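Local coordinates for protein TRAP dicarboxylate transporter-DctP subunit (Desulfovibrio salexigens, PDB 4N6D) that probably binds a small organic acid in the periplasm and delivers it to a TRAP-type membrane transporter, as other DctP-family solute-binding proteins do, at residues A35-A40 with Y68-L74; V46-W51 with Q262-T266; P186-P190 with G201-G205. All blocks are in the same frame, centred on the assembly; numbering follows the deposited sequence.

Interaction 1. Residues A35-A40 with Y68-L74; sequences ANFPPA and YPGSTLL
A35 and Y68 form the last parallel bridge between the first two strands of the chain, at the C-terminal ends of strands 30-35 and 63-68 in a mixed five-stranded sheet. Beyond it the two loops stay together through backbone carbonyls. The N-H of N36 reaches O of Y68 at 3.1 Å, from well above the carbonyl plane. The chain then folds into a type I' turn from P69 to T72, and this turn meets the loop after A35. S71 N gives a nearly straight bond to O of N36, 3.1 Å long with 163° at the hydrogen. G70 N donates to O of P38 at 2.7 Å and again comes from above the plane. The S71 hydroxyl adds a side-chain bond. Its OG lies beside its own backbone N, chi1 -69°, and reaches O of F37 at 2.8 Å in the carbonyl plane, on a lone pair. That same O of F37 also receives a CA-H contact from G70. G70 and S71 both have positive phi, as the type I' turn requires.

Apolar contacts lie at both ends of this set of backbone bonds. A35 CB sits 3.8 Å from L74 CB, with L73 farther off. A40 CB meets P69 CB on the ring at 3.9 Å. The amide of N36 turns away from the turn, and its ND2 bonds O of P44. N36 and P69 also touch C45 of helix 43-58. L74 packs on T79 and V83 of helix 79-85, and F37 touches S94 of strand 90-94.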
# COMPACT_ATOMS: atom_id res chain seq x y z
N ALA A 35 11.99 12.65 5.01
CA ALA A 35 11.35 13.08 3.77
C ALA A 35 10.16 12.17 3.46
O ALA A 35 10.22 10.98 3.69
CB ALA A 35 12.35 13.04 2.62
N ASN A 36 9.10 12.76 2.94
CA ASN A 36 7.91 12.01 2.57
C ASN A 36 7.23 12.69 1.39
O ASN A 36 7.00 13.89 1.43
CB ASN A 36 6.98 11.92 3.77
CG ASN A 36 6.32 10.58 3.90
OD1 ASN A 36 5.94 9.97 2.90
ND2 ASN A 36 6.16 10.12 5.14
N PHE A 37 6.93 11.95 0.33
CA PHE A 37 6.50 12.57 -0.90
C PHE A 37 5.01 13.03 -0.96
O PHE A 37 4.70 14.07 -1.56
CB PHE A 37 6.83 11.68 -2.10
CG PHE A 37 6.03 10.42 -2.17
CD1 PHE A 37 4.76 10.42 -2.73
CD2 PHE A 37 6.53 9.24 -1.65
CE1 PHE A 37 4.01 9.26 -2.77
CE2 PHE A 37 5.79 8.08 -1.67
CZ PHE A 37 4.52 8.09 -2.24
N PRO A 38 4.09 12.28 -0.33
CA PRO A 38 2.68 12.63 -0.47
C PRO A 38 2.26 13.74 0.48
O PRO A 38 3.04 14.13 1.36
CB PRO A 38 1.96 11.33 -0.10
CG PRO A 38 2.84 10.71 0.91
CD PRO A 38 4.28 11.09 0.53
N PRO A 39 1.05 14.28 0.30
CA PRO A 39 0.57 15.34 1.19
C PRO A 39 0.47 14.93 2.66
O PRO A 39 0.26 13.76 2.98
CB PRO A 39 -0.82 15.65 0.65
CG PRO A 39 -0.78 15.23 -0.78
CD PRO A 39 0.10 14.02 -0.80
N ALA A 40 0.60 15.91 3.55
CA ALA A 40 0.55 15.69 5.00
C ALA A 40 -0.64 14.86 5.50
O ALA A 40 -0.50 14.06 6.43
CB ALA A 40 0.58 17.03 5.73
N TYR A 68 9.19 16.32 6.68
CA TYR A 68 9.00 17.06 5.46
C TYR A 68 7.97 16.37 4.57
O TYR A 68 8.33 15.74 3.58
CB TYR A 68 10.34 17.16 4.73
CG TYR A 68 11.38 17.98 5.48
CD1 TYR A 68 12.15 17.41 6.46
CD2 TYR A 68 11.57 19.31 5.17
CE1 TYR A 68 13.11 18.15 7.14
CE2 TYR A 68 12.51 20.05 5.83
CZ TYR A 68 13.29 19.47 6.81
OH TYR A 68 14.21 20.26 7.46
N PRO A 69 6.68 16.49 4.93
CA PRO A 69 5.60 15.97 4.09
C PRO A 69 5.50 16.74 2.79
O PRO A 69 6.05 17.84 2.64
CB PRO A 69 4.36 16.24 4.94
CG PRO A 69 4.72 17.47 5.72
CD PRO A 69 6.16 17.26 6.08
N GLY A 70 4.81 16.16 1.82
CA GLY A 70 4.49 16.87 0.61
C GLY A 70 5.69 17.29 -0.23
O GLY A 70 5.67 18.33 -0.90
N SER A 71 6.73 16.46 -0.20
CA SER A 71 7.83 16.59 -1.13
C SER A 71 8.62 17.87 -0.91
O SER A 71 9.24 18.41 -1.84
CB SER A 71 7.33 16.51 -2.58
OG SER A 71 6.86 15.20 -2.89
N THR A 72 8.62 18.35 0.33
CA THR A 72 9.32 19.60 0.64
C THR A 72 10.83 19.45 0.81
O THR A 72 11.55 20.44 0.80
CB THR A 72 8.77 20.29 1.87
OG1 THR A 72 8.73 19.40 3.00
CG2 THR A 72 7.36 20.86 1.58
N LEU A 73 11.31 18.23 0.99
CA LEU A 73 12.75 17.99 1.00
C LEU A 73 13.12 17.08 -0.16
O LEU A 73 13.90 17.47 -1.02
CB LEU A 73 13.17 17.39 2.34
CG LEU A 73 14.64 17.04 2.56
CD1 LEU A 73 15.53 18.23 2.30
CD2 LEU A 73 14.84 16.49 4.00
N LEU A 74 12.58 15.86 -0.18
CA LEU A 74 12.70 14.97 -1.32
C LEU A 74 11.30 14.55 -1.77
O LEU A 74 10.38 14.45 -0.97
CB LEU A 74 13.50 13.71 -0.97
CG LEU A 74 14.91 13.89 -0.43
CD1 LEU A 74 15.49 12.55 0.01
CD2 LEU A 74 15.77 14.51 -1.49

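Interaction 2. Residues V46-W51 with Q262-T266; sequences VQMERW and QAEWT
R50 and W265 meet where helix 43-58 packs on the long helix 249-285. The short segments run at 134° to each other, closer to antiparallel than parallel, with their axes 10.4 Å apart at closest approach. The buried half of the contact is polar and tight. Q262 stands between Q47 and R50 and uses both ends of its amide. Its NE2 donates to Q47 OE1 at 2.9 Å, with the two amide planes turned well away from each other. Its OE1 accepts from R50 NH1, also at 2.9 Å, and lies almost in the guanidinium plane. These two bonds hold the rotation of the Q262 amide. CG of Q262 is anti to the backbone N, chi1 -169°, and a bend at chi2 brings the amide between its two partners. Beside it, T266 OG1 packs 3.1 Å from Q47 CB. Q47 NE2 turns to P44 O and Y34 OH. F145 of strand 139-146 covers Q47 and T266.

The other half is more exposed and is built on the indole of W265. The R50 guanidinium lies flat over one ring face, planes 5° apart and centres 3.9 Å apart, a cation-pi stack. CD of the same arginine sits over the five-membered ring as a CH-pi contact. V46 meets the ring at its edge, CG1 to CH2, at a looser 4.2 Å. W265 also meets the ring of Y269, nearly parallel to it. The hydroxyl of T266 turns back to its own helix: OG1 bonds O of Q262 at 2.8 Å, and T266 N reaches the same oxygen from the opposite face of its plane.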
# COMPACT_ATOMS: atom_id res chain seq x y z
N VAL A 46 0.94 10.59 7.96
CA VAL A 46 0.36 10.45 9.30
C VAL A 46 1.16 9.46 10.13
O VAL A 46 1.48 9.71 11.30
CB VAL A 46 -1.12 10.03 9.23
CG1 VAL A 46 -1.65 9.61 10.60
CG2 VAL A 46 -1.95 11.17 8.68
N GLN A 47 1.52 8.32 9.55
CA GLN A 47 2.31 7.37 10.32
C GLN A 47 3.68 7.95 10.62
O GLN A 47 4.23 7.71 11.70
CB GLN A 47 2.39 6.00 9.63
CG GLN A 47 3.23 5.96 8.37
CD GLN A 47 4.74 5.96 8.62
OE1 GLN A 47 5.24 5.43 9.63
NE2 GLN A 47 5.48 6.51 7.67
N MET A 48 4.24 8.72 9.69
CA MET A 48 5.55 9.36 9.93
C MET A 48 5.50 10.21 11.22
O MET A 48 6.39 10.15 12.08
CB MET A 48 5.95 10.19 8.72
CG MET A 48 7.05 11.21 8.97
SD MET A 48 7.35 12.28 7.54
CE MET A 48 5.81 13.23 7.47
N GLU A 49 4.44 11.00 11.37
CA GLU A 49 4.34 11.85 12.56
C GLU A 49 4.22 11.04 13.83
O GLU A 49 4.77 11.41 14.85
CB GLU A 49 3.15 12.82 12.47
CG GLU A 49 3.23 13.80 11.31
CD GLU A 49 4.42 14.74 11.41
OE1 GLU A 49 4.91 14.98 12.53
OE2 GLU A 49 4.87 15.22 10.35
N ARG A 50 3.48 9.93 13.78
CA ARG A 50 3.34 9.08 14.96
C ARG A 50 4.68 8.42 15.31
O ARG A 50 5.06 8.32 16.49
CB ARG A 50 2.26 8.03 14.73
CG ARG A 50 1.91 7.21 15.99
CD ARG A 50 2.59 5.88 15.96
NE ARG A 50 2.35 5.16 17.22
CZ ARG A 50 2.90 3.99 17.51
NH1 ARG A 50 3.68 3.37 16.63
NH2 ARG A 50 2.63 3.42 18.69
N TRP A 51 5.42 8.02 14.28
CA TRP A 51 6.72 7.43 14.48
C TRP A 51 7.65 8.44 15.15
O TRP A 51 8.35 8.10 16.11
CB TRP A 51 7.28 6.99 13.14
CG TRP A 51 8.58 6.24 13.20
CD1 TRP A 51 8.73 4.88 13.34
CD2 TRP A 51 9.90 6.77 13.07
NE1 TRP A 51 10.06 4.55 13.33
CE2 TRP A 51 10.80 5.69 13.17
CE3 TRP A 51 10.41 8.07 12.90
CZ2 TRP A 51 12.18 5.85 13.07
CZ3 TRP A 51 11.79 8.23 12.82
CH2 TRP A 51 12.65 7.13 12.92
N GLN A 262 5.50 -0.33 14.07
CA GLN A 262 5.04 0.72 13.16
C GLN A 262 4.32 0.14 11.95
O GLN A 262 3.39 0.77 11.42
CB GLN A 262 6.20 1.64 12.76
CG GLN A 262 5.78 2.90 12.04
CD GLN A 262 5.03 3.85 12.92
OE1 GLN A 262 5.03 3.70 14.13
NE2 GLN A 262 4.41 4.85 12.33
N ALA A 263 4.74 -1.04 11.50
CA ALA A 263 4.03 -1.72 10.42
C ALA A 263 2.57 -1.97 10.87
O ALA A 263 1.61 -1.67 10.15
CB ALA A 263 4.73 -3.05 10.09
N GLU A 264 2.41 -2.54 12.07
CA GLU A 264 1.08 -2.81 12.62
C GLU A 264 0.29 -1.53 12.85
O GLU A 264 -0.89 -1.44 12.51
CB GLU A 264 1.18 -3.57 13.94
CG GLU A 264 -0.16 -3.93 14.55
CD GLU A 264 -0.05 -4.87 15.74
OE1 GLU A 264 0.97 -5.58 15.87
OE2 GLU A 264 -0.99 -4.91 16.54
N TRP A 265 0.93 -0.52 13.42
CA TRP A 265 0.24 0.71 13.75
C TRP A 265 -0.32 1.35 12.49
O TRP A 265 -1.45 1.85 12.48
CB TRP A 265 1.16 1.72 14.46
CG TRP A 265 0.39 2.89 14.93
CD1 TRP A 265 -0.16 3.04 16.16
CD2 TRP A 265 0.02 4.05 14.18
NE1 TRP A 265 -0.85 4.25 16.23
CE2 TRP A 265 -0.75 4.87 15.02
CE3 TRP A 265 0.27 4.47 12.88
CZ2 TRP A 265 -1.26 6.11 14.60
CZ3 TRP A 265 -0.24 5.69 12.46
CH2 TRP A 265 -1.00 6.48 13.32
N THR A 266 0.50 1.36 11.43
CA THR A 266 0.10 1.99 10.18
C THR A 266 -1.05 1.25 9.52
O THR A 266 -2.02 1.86 9.02
CB THR A 266 1.30 2.08 9.21
OG1 THR A 266 2.34 2.86 9.81
CG2 THR A 266 0.89 2.73 7.93

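Interaction 3. Residues P186-P190 with G201-G205; sequences PVSMP and GVVKG
V187 and V203 form the centre of a small apolar contact within a beta-alpha unit. The chain leaves strand 185-187, passes through helix 194-200 and comes back past the strand end. No hydrogen bond joins the two segments. One methyl of V203 does most of the touching. Its CG1 stands beside the backbone N, chi1 -65°, and points at the branch of V187. It comes 3.6 Å from V187 CB and 3.8 Å from CG2, with CG1 of V187 slightly farther. The methyl therefore sits against the fork of the other valine, and the two side chains meet at a slant.

M189 makes the second meeting. Its CG lies between the backbone N and the carbonyl carbon, chi1 66°. The chain then runs extended through chi2, and a bend at chi3 of 44° sets the terminal methyl. CE packs on CG1 of V202 at 3.8 Å. V203 CG1 is farther from the same methyl, at 4.4 Å. V202 turns its CG1 anti to the backbone N to meet it.

Ahead of the valines, G201 ends helix 194-200 in a Schellman motif. K204 folds back so that NZ bonds O of G201 at 3.0 Å, and the same NZ forms a salt bridge with E168. V187 pairs with strand 168-170, M189 and V202 touch A197 of helix 194-200, and V203 rests on L198.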
# COMPACT_ATOMS: atom_id res chain seq x y z
N PRO A 186 -9.75 0.76 -18.95
CA PRO A 186 -9.02 1.62 -18.02
C PRO A 186 -8.69 2.95 -18.67
O PRO A 186 -8.33 3.00 -19.85
CB PRO A 186 -7.74 0.84 -17.72
CG PRO A 186 -7.57 -0.08 -18.86
CD PRO A 186 -8.93 -0.37 -19.41
N VAL A 187 -8.85 4.03 -17.92
CA VAL A 187 -8.54 5.35 -18.42
C VAL A 187 -7.60 6.02 -17.43
O VAL A 187 -7.87 6.02 -16.24
CB VAL A 187 -9.80 6.22 -18.56
CG1 VAL A 187 -9.46 7.61 -19.10
CG2 VAL A 187 -10.83 5.54 -19.46
N SER A 188 -6.51 6.59 -17.91
CA SER A 188 -5.63 7.35 -17.03
C SER A 188 -6.01 8.82 -17.08
O SER A 188 -6.27 9.38 -18.15
CB SER A 188 -4.16 7.15 -17.38
OG SER A 188 -3.71 5.87 -16.95
N MET A 189 -6.07 9.45 -15.92
CA MET A 189 -6.35 10.87 -15.86
C MET A 189 -6.11 11.34 -14.45
O MET A 189 -6.19 10.55 -13.52
CB MET A 189 -7.80 11.14 -16.24
CG MET A 189 -8.81 10.57 -15.25
SD MET A 189 -10.45 11.27 -15.58
CE MET A 189 -10.53 11.18 -17.37
N PRO A 190 -5.84 12.64 -14.30
CA PRO A 190 -5.49 13.16 -12.97
C PRO A 190 -6.66 13.06 -12.00
O PRO A 190 -7.81 13.29 -12.39
CB PRO A 190 -5.14 14.62 -13.24
CG PRO A 190 -4.73 14.65 -14.68
CD PRO A 190 -5.58 13.63 -15.36
N GLY A 201 -19.31 11.09 -17.84
CA GLY A 201 -19.34 9.71 -18.29
C GLY A 201 -18.05 9.29 -18.97
O GLY A 201 -17.94 8.16 -19.45
N VAL A 202 -17.07 10.19 -19.01
CA VAL A 202 -15.73 9.88 -19.52
C VAL A 202 -15.08 8.71 -18.77
O VAL A 202 -14.43 7.85 -19.37
CB VAL A 202 -14.83 11.11 -19.47
CG1 VAL A 202 -13.40 10.75 -19.85
CG2 VAL A 202 -15.38 12.19 -20.41
N VAL A 203 -15.21 8.70 -17.45
CA VAL A 203 -15.08 7.44 -16.71
C VAL A 203 -16.36 7.29 -15.91
O VAL A 203 -17.10 8.26 -15.72
CB VAL A 203 -13.84 7.36 -15.80
CG1 VAL A 203 -12.57 7.38 -16.64
CG2 VAL A 203 -13.82 8.48 -14.78
N LYS A 204 -16.62 6.07 -15.45
CA LYS A 204 -17.85 5.79 -14.73
C LYS A 204 -17.52 5.19 -13.37
O LYS A 204 -18.39 4.68 -12.68
CB LYS A 204 -18.75 4.88 -15.55
CG LYS A 204 -19.18 5.50 -16.91
CD LYS A 204 -20.07 4.56 -17.71
CE LYS A 204 -20.65 5.23 -18.94
NZ LYS A 204 -19.61 5.68 -19.89
N GLY A 205 -16.24 5.26 -12.99
CA GLY A 205 -15.82 4.87 -11.66
C GLY A 205 -14.31 4.94 -11.53
O GLY A 205 -13.62 5.41 -12.44

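In the fold
Interactions 1 and 2 are neighbours, with centres 15 Å apart. They touch at helix 43-58: N36 ND2 lies 3.4 Å from M48 SD, and P69 CB packs 4.2 Å from M48 CE. Their segments alternate along the chain. Interaction 3 lies apart, its centre 27 Å from that of interaction 1 and 32 Å from that of interaction 2. It is across the chain's centre from interaction 2, although its sequence falls between 46-51 and 262-266. The phasing compound I3C is bound at R81, M84 and R138. The side chain of L74 in interaction 1 is about 12 Å from a bound I3C, so it does not touch the compound.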